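Local coordinates for flagellar motor switch protein FliG (Aquifex aeolicus, PDB 3HJL) that probably forms part of the rotor-mounted switch complex, which interacts with chemotaxis proteins and contacts the motor components that determine the direction of flagellar rotation, at residues A15-L20 with L42-A46; I57-A61 with I85-P90; A61-L65 with E80-N84. All coordinates share one frame; numbering follows the deposited sequence.

In the fold
Running from the N terminus, helix 7-21 is met again by helix 36-47 in contact 1, which closes a loop of 21 residues that is mostly helix. The chain then enters helix 54-70, and helix 78-88 comes back against it twice. Contact 3 (61-65 with 80-84) lies nested inside contact 2 (57-61 with 85-90), the two sharing Ala61, with centres about 7 Å apart. Contact 1 is complete before either opens, so the arrangement is serial and then nested. Val17 and Leu18 join the parts: Val17 packs on Ile85, Val88 and Leu64, and Leu18 on Leu64 and Phe81. All three contacts belong to the all-helical N-terminal domain.

Contact 1 (A15-L20 with L42-A46); sequences AAVLLL and LFALA
Ala16 sets its methyl against the backbone of helix 36-47, with CB 3.4 Å from the carbonyl oxygen of Leu42, where two helices of the FliG N-terminal domain pack almost at right angles. The axes of the two short segments approach to 8.5 Å and cross at -101°, a spacing that the small residues Ala16 and Ala46 allow. Ala16 CB is the central bump. It sits in a shallow hollow floored by the Leu42 carbonyl and walled by Leu45 CB and the backbone N of Ala46.

Leu42 projects the other way, from the second helix toward the first. Its CD2 comes within 3.6 Å of Ala16 N and also touches the methyl of Ala15, while CB and CD1 receive one branch of Leu19. The side chain of Leu19 leaves with CG opposite the backbone N (chi1 -178°), which directs CG toward the second helix, where its CD2 branch comes 3.7 Å from Leu42 CB. The same methyl also lies 4.1 Å from Phe43 CE1, so it fills the notch between Leu42 and the aromatic ring.

Phe43 starts out pointing away from helix 7-21, yet its ring swings back and presents CE1 to both leucines. Leu20 CD2 meets the ring at its edge, near the ring plane. Another face of helix 7-21 is covered by helices 54-70 and 78-88, and Leu20 itself also touches Val88 there. Leu45, besides touching Ala16, lies against Leu9 and Ala12 one to two turns earlier in the first helix. Leu20 divides its two methyls between partners, and while CD2 goes to Phe43, CD1 presses on the methyl of Ala46, CB, at 3.4 Å.

Contact 2 (I57-A61 with I85-P90); sequences IENIA and IKKVIP
Ile57 and Ile89 both carry CG2 opposite the backbone N and CG1 opposite the carbonyl carbon (chi1 -68° and -54°), and both are extended to CD1; the two side chains run alongside one another head to tail. They meet where helix 54-70 packs on the end of helix 78-88 in the helical FliG N-terminal domain. Ile57 CD1 lies 3.7 Å from Ile89 CG2 and equally near the Ile89 carbonyl oxygen, while CG1 also touches that methyl. The other branch of Ile57, CG2, faces helix 78-88 itself, touching Lys86 CG at 3.6 Å and, more loosely, Ile85 CG2.

Ile89 is where the chain leaves helical geometry, so its side chain packs at the helix end and still points at Ile57. Val52, in the loop before helix 54-70, touches Ile57, Ile60 and Ile89 and so extends this apolar cluster.

Lys86 and Glu58, both partly exposed, add a polar grip: the lysine stretches its methylenes past Ile57 and crosses the side chain of Glu58. Its NZ donates to Glu58 OE2 at 2.9 Å in a salt bridge, arriving on the anti side of the carboxylate and 21° out of its plane. The lysine CE also rests 3.4 Å from Glu58 CG, so carbon packing accompanies the charge pairing. Lys86 has a second, long and weak ion pair with Glu54, one turn before Glu58. With Glu58 cut back to an alanine, both the carboxylate and the CG that Lys86 CE rests on are gone, and the lysine end, its salt bridge lost, is likely to turn more freely.

Deeper in, Ile85 CD1 lies over the small residue Ala61, 3.6 Å from CA and 3.7 Å from CB.

Contact 3 (A61-L65 with E80-N84); sequences AEELL and EFIEN
Residues 61-65 and 80-84 are helical throughout, and the axes of these short segments come within 9.9 Å of each other, their N-to-C directions 127° apart. Ala61 and Ile82 have the nearest CA atoms, at 5.5 Å. From there the helices diverge, and larger side chains from the two helices span the wider gap.

At the close point, Ala61 CB meets Ile82 CG2 at 3.7 Å and also touches CD1 of the same isoleucine. The end of Ile82 turns toward helix 54-70 because chi2 is folded to -38°, which brings CD1 within 3.8 Å of Leu65 CD2. The side chains of Leu65 and Ile82 lie roughly perpendicular.

The two segments belong to consecutive helices, 54-70 and 78-88, of the FliG N-terminal domain, where they form an obliquely crossed pair, nearer antiparallel than parallel, packed against helix 7-21. Phe81 is the broad piece of this pairing. With CG opposite the backbone N (chi1 178°), its ring reaches across to helix 54-70 and sets CE2 3.8 Å from the carbonyl oxygen of Ala61. That oxygen lies at the ring edge, in its plane, and already accepts the helical bond from Leu65 N. Leu64 CB also approaches at the edge. Leu65 runs antiparallel alongside Phe81, its CD1 3.8 Å from Phe81 CD2 and its CB close to CE2. Beyond the pair, Phe81 touches Ser21 and Leu22, and Leu65 reaches on to Ile75 and Pro78.

Contact 1 (A15-L20 with L42-A46)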
loop_
_atom_site.group_PDB
_atom_site.type_symbol
_atom_site.label_atom_id
_atom_site.label_comp_id
_atom_site.label_asym_id
_atom_site.label_seq_id
_atom_site.Cartn_x
_atom_site.Cartn_y
_atom_site.Cartn_z
ATOM N N ALA A 15 -8.508 4.948 -47.181
ATOM C CA ALA A 15 -9.303 5.996 -47.839
ATOM C C ALA A 15 -10.505 6.423 -46.977
ATOM O O ALA A 15 -10.774 7.619 -46.831
ATOM C CB ALA A 15 -9.779 5.521 -49.193
ATOM N N ALA A 16 -11.208 5.437 -46.414
ATOM C CA ALA A 16 -12.352 5.679 -45.524
ATOM C C ALA A 16 -11.958 6.484 -44.284
ATOM O O ALA A 16 -12.644 7.438 -43.912
ATOM C CB ALA A 16 -12.985 4.352 -45.101
ATOM N N VAL A 17 -10.849 6.096 -43.659
ATOM C CA VAL A 17 -10.358 6.775 -42.464
ATOM C C VAL A 17 -9.856 8.182 -42.794
ATOM O O VAL A 17 -10.141 9.119 -42.053
ATOM C CB VAL A 17 -9.257 5.958 -41.743
ATOM C CG1 VAL A 17 -8.715 6.732 -40.547
ATOM C CG2 VAL A 17 -9.811 4.593 -41.278
ATOM N N LEU A 18 -9.128 8.323 -43.907
ATOM C CA LEU A 18 -8.670 9.633 -44.387
ATOM C C LEU A 18 -9.832 10.591 -44.617
ATOM O O LEU A 18 -9.793 11.740 -44.158
ATOM C CB LEU A 18 -7.863 9.506 -45.687
ATOM C CG LEU A 18 -6.400 9.061 -45.621
ATOM C CD1 LEU A 18 -5.835 8.884 -47.047
ATOM C CD2 LEU A 18 -5.554 10.077 -44.840
ATOM N N LEU A 19 -10.866 10.115 -45.314
ATOM C CA LEU A 19 -12.070 10.921 -45.586
ATOM C C LEU A 19 -12.622 11.568 -44.303
ATOM O O LEU A 19 -12.934 12.760 -44.280
ATOM C CB LEU A 19 -13.160 10.055 -46.248
ATOM C CG LEU A 19 -14.484 10.729 -46.653
ATOM C CD1 LEU A 19 -14.261 11.741 -47.779
ATOM C CD2 LEU A 19 -15.511 9.687 -47.060
ATOM N N LEU A 20 -12.689 10.777 -43.241
ATOM C CA LEU A 20 -13.227 11.228 -41.960
ATOM C C LEU A 20 -12.228 11.997 -41.060
ATOM O O LEU A 20 -12.657 12.792 -40.233
ATOM C CB LEU A 20 -13.776 10.016 -41.206
ATOM C CG LEU A 20 -14.893 9.262 -41.937
ATOM C CD1 LEU A 20 -15.068 7.879 -41.351
ATOM C CD2 LEU A 20 -16.189 10.060 -41.885
ATOM N N LEU A 42 -17.486 4.367 -48.800
ATOM C CA LEU A 42 -16.486 4.810 -47.828
ATOM C C LEU A 42 -17.024 4.853 -46.395
ATOM O O LEU A 42 -16.317 4.451 -45.474
ATOM C CB LEU A 42 -15.868 6.149 -48.233
ATOM C CG LEU A 42 -14.905 6.049 -49.429
ATOM C CD1 LEU A 42 -14.579 7.420 -50.019
ATOM C CD2 LEU A 42 -13.622 5.307 -49.042
ATOM N N PHE A 43 -18.283 5.261 -46.208
ATOM C CA PHE A 43 -18.879 5.278 -44.855
ATOM C C PHE A 43 -19.080 3.860 -44.313
ATOM O O PHE A 43 -18.783 3.599 -43.143
ATOM C CB PHE A 43 -20.220 6.044 -44.808
ATOM C CG PHE A 43 -20.117 7.521 -45.160
ATOM C CD1 PHE A 43 -19.114 8.330 -44.620
ATOM C CD2 PHE A 43 -21.096 8.120 -45.949
ATOM C CE1 PHE A 43 -19.048 9.688 -44.933
ATOM C CE2 PHE A 43 -21.031 9.474 -46.269
ATOM C CZ PHE A 43 -20.008 10.258 -45.759
ATOM N N ALA A 44 -19.555 2.944 -45.169
ATOM C CA ALA A 44 -19.742 1.544 -44.766
ATOM C C ALA A 44 -18.402 0.883 -44.417
ATOM O O ALA A 44 -18.323 0.096 -43.474
ATOM C CB ALA A 44 -20.480 0.762 -45.842
ATOM N N LEU A 45 -17.348 1.236 -45.157
ATOM C CA LEU A 45 -15.989 0.766 -44.843
ATOM C C LEU A 45 -15.525 1.214 -43.444
ATOM O O LEU A 45 -14.967 0.415 -42.698
ATOM C CB LEU A 45 -14.981 1.240 -45.909
ATOM C CG LEU A 45 -15.042 0.513 -47.252
ATOM C CD1 LEU A 45 -14.364 1.320 -48.328
ATOM C CD2 LEU A 45 -14.442 -0.872 -47.159
ATOM N N ALA A 46 -15.755 2.487 -43.106
ATOM C CA ALA A 46 -15.348 3.033 -41.804
ATOM C C ALA A 46 -16.135 2.387 -40.664
ATOM O O ALA A 46 -15.551 1.979 -39.659
ATOM C CB ALA A 46 -15.516 4.544 -41.773
#

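Contact 2 (I57-A61 with I85-P90)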
loop_
_atom_site.group_PDB
_atom_site.type_symbol
_atom_site.label_atom_id
_atom_site.label_comp_id
_atom_site.label_asym_id
_atom_site.label_seq_id
_atom_site.Cartn_x
_atom_site.Cartn_y
_atom_site.Cartn_z
ATOM N N ILE A 57 -3.184 2.048 -33.098
ATOM C CA ILE A 57 -3.895 3.127 -33.817
ATOM C C ILE A 57 -2.993 4.356 -33.971
ATOM O O ILE A 57 -3.067 5.051 -34.988
ATOM C CB ILE A 57 -5.199 3.563 -33.118
ATOM C CG1 ILE A 57 -6.251 2.457 -33.180
ATOM C CG2 ILE A 57 -5.771 4.789 -33.787
ATOM C CD1 ILE A 57 -7.562 2.822 -32.495
ATOM N N GLU A 58 -2.151 4.623 -32.965
ATOM C CA GLU A 58 -1.155 5.704 -33.053
ATOM C C GLU A 58 -0.120 5.466 -34.166
ATOM O O GLU A 58 0.245 6.396 -34.881
ATOM C CB GLU A 58 -0.427 5.888 -31.721
ATOM C CG GLU A 58 -1.287 6.485 -30.623
ATOM C CD GLU A 58 -0.569 6.559 -29.285
ATOM O OE1 GLU A 58 0.685 6.513 -29.263
ATOM O OE2 GLU A 58 -1.264 6.670 -28.250
ATOM N N ASN A 59 0.364 4.229 -34.279
ATOM C CA ASN A 59 1.320 3.854 -35.323
ATOM C C ASN A 59 0.683 3.926 -36.716
ATOM O O ASN A 59 1.325 4.370 -37.660
ATOM C CB ASN A 59 1.878 2.447 -35.068
ATOM C CG ASN A 59 2.733 2.362 -33.804
ATOM O OD1 ASN A 59 3.402 3.323 -33.416
ATOM N ND2 ASN A 59 2.728 1.196 -33.172
ATOM N N ILE A 60 -0.571 3.483 -36.831
ATOM C CA ILE A 60 -1.370 3.647 -38.070
ATOM C C ILE A 60 -1.562 5.131 -38.422
ATOM O O ILE A 60 -1.435 5.515 -39.584
ATOM C CB ILE A 60 -2.787 3.014 -37.928
ATOM C CG1 ILE A 60 -2.705 1.485 -37.904
ATOM C CG2 ILE A 60 -3.702 3.443 -39.080
ATOM C CD1 ILE A 60 -3.994 0.810 -37.446
ATOM N N ALA A 61 -1.895 5.940 -37.410
ATOM C CA ALA A 61 -2.122 7.380 -37.567
ATOM C C ALA A 61 -0.870 8.096 -38.050
ATOM O O ALA A 61 -0.933 8.933 -38.947
ATOM C CB ALA A 61 -2.595 7.996 -36.234
ATOM N N ILE A 85 -8.581 10.016 -36.228
ATOM C CA ILE A 85 -8.388 8.592 -36.565
ATOM C C ILE A 85 -8.736 7.695 -35.362
ATOM O O ILE A 85 -9.306 6.621 -35.543
ATOM C CB ILE A 85 -6.934 8.276 -37.042
ATOM C CG1 ILE A 85 -6.621 8.991 -38.357
ATOM C CG2 ILE A 85 -6.740 6.758 -37.256
ATOM C CD1 ILE A 85 -5.201 8.872 -38.751
ATOM N N LYS A 86 -8.426 8.156 -34.143
ATOM C CA LYS A 86 -8.792 7.417 -32.917
ATOM C C LYS A 86 -10.304 7.350 -32.650
ATOM O O LYS A 86 -10.753 6.452 -31.932
ATOM C CB LYS A 86 -8.058 7.962 -31.680
ATOM C CG LYS A 86 -6.588 7.568 -31.626
ATOM C CD LYS A 86 -5.935 7.982 -30.326
ATOM C CE LYS A 86 -4.587 7.298 -30.151
ATOM N NZ LYS A 86 -3.862 7.761 -28.927
ATOM N N LYS A 87 -11.080 8.285 -33.211
ATOM C CA LYS A 87 -12.552 8.237 -33.112
ATOM C C LYS A 87 -13.154 7.265 -34.136
ATOM O O LYS A 87 -14.149 6.596 -33.858
ATOM C CB LYS A 87 -13.186 9.626 -33.311
ATOM C CG LYS A 87 -12.628 10.780 -32.448
ATOM C CD LYS A 87 -12.298 10.397 -30.995
ATOM C CE LYS A 87 -13.535 9.967 -30.197
ATOM N NZ LYS A 87 -13.216 9.752 -28.750
ATOM N N VAL A 88 -12.542 7.199 -35.314
ATOM C CA VAL A 88 -13.015 6.356 -36.402
ATOM C C VAL A 88 -12.790 4.871 -36.100
ATOM O O VAL A 88 -13.728 4.078 -36.147
ATOM C CB VAL A 88 -12.286 6.715 -37.733
ATOM C CG1 VAL A 88 -12.731 5.794 -38.866
ATOM C CG2 VAL A 88 -12.527 8.176 -38.097
ATOM N N ILE A 89 -11.544 4.520 -35.783
ATOM C CA ILE A 89 -11.150 3.129 -35.534
ATOM C C ILE A 89 -11.615 2.748 -34.116
ATOM O O ILE A 89 -11.119 3.323 -33.146
ATOM C CB ILE A 89 -9.598 2.943 -35.638
ATOM C CG1 ILE A 89 -9.067 3.469 -36.984
ATOM C CG2 ILE A 89 -9.228 1.465 -35.453
ATOM C CD1 ILE A 89 -7.555 3.340 -37.155
ATOM N N PRO A 90 -12.564 1.782 -33.988
ATOM C CA PRO A 90 -13.129 1.482 -32.657
ATOM C C PRO A 90 -12.161 0.790 -31.682
ATOM O O PRO A 90 -11.156 0.230 -32.118
ATOM C CB PRO A 90 -14.303 0.557 -32.980
ATOM C CG PRO A 90 -13.938 -0.085 -34.260
ATOM C CD PRO A 90 -13.142 0.910 -35.031
#

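Contact 3 (A61-L65 with E80-N84)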
loop_
_atom_site.group_PDB
_atom_site.type_symbol
_atom_site.label_atom_id
_atom_site.label_comp_id
_atom_site.label_asym_id
_atom_site.label_seq_id
_atom_site.Cartn_x
_atom_site.Cartn_y
_atom_site.Cartn_z
ATOM N N ALA A 61 -1.895 5.940 -37.410
ATOM C CA ALA A 61 -2.122 7.380 -37.567
ATOM C C ALA A 61 -0.870 8.096 -38.050
ATOM O O ALA A 61 -0.933 8.933 -38.947
ATOM C CB ALA A 61 -2.595 7.996 -36.234
ATOM N N GLU A 62 0.254 7.769 -37.425
ATOM C CA GLU A 62 1.552 8.343 -37.771
ATOM C C GLU A 62 2.081 7.867 -39.127
ATOM O O GLU A 62 2.824 8.597 -39.785
ATOM C CB GLU A 62 2.568 8.050 -36.669
ATOM C CG GLU A 62 2.320 8.878 -35.411
ATOM C CD GLU A 62 3.185 8.462 -34.243
ATOM O OE1 GLU A 62 4.012 7.535 -34.400
ATOM O OE2 GLU A 62 3.032 9.061 -33.158
ATOM N N GLU A 63 1.724 6.645 -39.523
ATOM C CA GLU A 63 2.057 6.149 -40.851
ATOM C C GLU A 63 1.248 6.944 -41.872
ATOM O O GLU A 63 1.827 7.530 -42.776
ATOM C CB GLU A 63 1.763 4.655 -40.994
ATOM C CG GLU A 63 2.419 4.031 -42.240
ATOM C CD GLU A 63 1.654 2.843 -42.802
ATOM O OE1 GLU A 63 0.461 3.011 -43.167
ATOM O OE2 GLU A 63 2.272 1.763 -42.942
ATOM N N LEU A 64 -0.077 6.970 -41.695
ATOM C CA LEU A 64 -1.003 7.742 -42.561
ATOM C C LEU A 64 -0.612 9.202 -42.699
ATOM O O LEU A 64 -0.705 9.765 -43.787
ATOM C CB LEU A 64 -2.452 7.706 -42.032
ATOM C CG LEU A 64 -3.435 6.636 -42.496
ATOM C CD1 LEU A 64 -4.757 6.776 -41.740
ATOM C CD2 LEU A 64 -3.674 6.740 -43.994
ATOM N N LEU A 65 -0.232 9.820 -41.578
ATOM C CA LEU A 65 0.181 11.218 -41.567
ATOM C C LEU A 65 1.443 11.422 -42.412
ATOM O O LEU A 65 1.500 12.343 -43.223
ATOM C CB LEU A 65 0.398 11.697 -40.125
ATOM C CG LEU A 65 0.662 13.186 -39.870
ATOM C CD1 LEU A 65 -0.495 14.060 -40.363
ATOM C CD2 LEU A 65 0.911 13.415 -38.383
ATOM N N GLU A 80 -4.588 16.841 -34.141
ATOM C CA GLU A 80 -6.040 16.761 -34.327
ATOM C C GLU A 80 -6.405 15.674 -35.353
ATOM O O GLU A 80 -7.472 15.077 -35.270
ATOM C CB GLU A 80 -6.588 18.123 -34.762
ATOM C CG GLU A 80 -8.108 18.227 -34.741
ATOM C CD GLU A 80 -8.599 19.664 -34.811
ATOM O OE1 GLU A 80 -8.192 20.487 -33.958
ATOM O OE2 GLU A 80 -9.422 19.963 -35.700
ATOM N N PHE A 81 -5.528 15.455 -36.330
ATOM C CA PHE A 81 -5.657 14.345 -37.280
ATOM C C PHE A 81 -5.542 12.985 -36.565
ATOM O O PHE A 81 -6.349 12.094 -36.814
ATOM C CB PHE A 81 -4.590 14.484 -38.377
ATOM C CG PHE A 81 -4.586 13.372 -39.388
ATOM C CD1 PHE A 81 -5.431 13.414 -40.487
ATOM C CD2 PHE A 81 -3.659 12.334 -39.297
ATOM C CE1 PHE A 81 -5.397 12.407 -41.449
ATOM C CE2 PHE A 81 -3.623 11.325 -40.250
ATOM C CZ PHE A 81 -4.495 11.363 -41.330
ATOM N N ILE A 82 -4.570 12.851 -35.655
ATOM C CA ILE A 82 -4.367 11.593 -34.901
ATOM C C ILE A 82 -5.608 11.255 -34.060
ATOM O O ILE A 82 -6.040 10.103 -34.028
ATOM C CB ILE A 82 -3.107 11.631 -33.921
ATOM C CG1 ILE A 82 -1.824 12.164 -34.585
ATOM C CG2 ILE A 82 -2.834 10.254 -33.335
ATOM C CD1 ILE A 82 -1.605 11.747 -36.032
ATOM N N GLU A 83 -6.163 12.263 -33.383
ATOM C CA GLU A 83 -7.353 12.086 -32.538
ATOM C C GLU A 83 -8.568 11.695 -33.370
ATOM O O GLU A 83 -9.362 10.862 -32.940
ATOM C CB GLU A 83 -7.660 13.369 -31.724
ATOM C CG GLU A 83 -8.772 13.214 -30.653
ATOM C CD GLU A 83 -9.173 14.542 -29.987
ATOM O OE1 GLU A 83 -10.236 14.579 -29.326
ATOM O OE2 GLU A 83 -8.435 15.548 -30.118
ATOM N N ASN A 84 -8.724 12.310 -34.545
ATOM C CA ASN A 84 -9.835 11.971 -35.451
ATOM C C ASN A 84 -9.783 10.517 -35.927
ATOM O O ASN A 84 -10.822 9.868 -36.009
ATOM C CB ASN A 84 -9.885 12.918 -36.657
ATOM C CG ASN A 84 -10.271 14.343 -36.275
ATOM O OD1 ASN A 84 -10.585 14.635 -35.122
ATOM N ND2 ASN A 84 -10.195 15.243 -37.235
#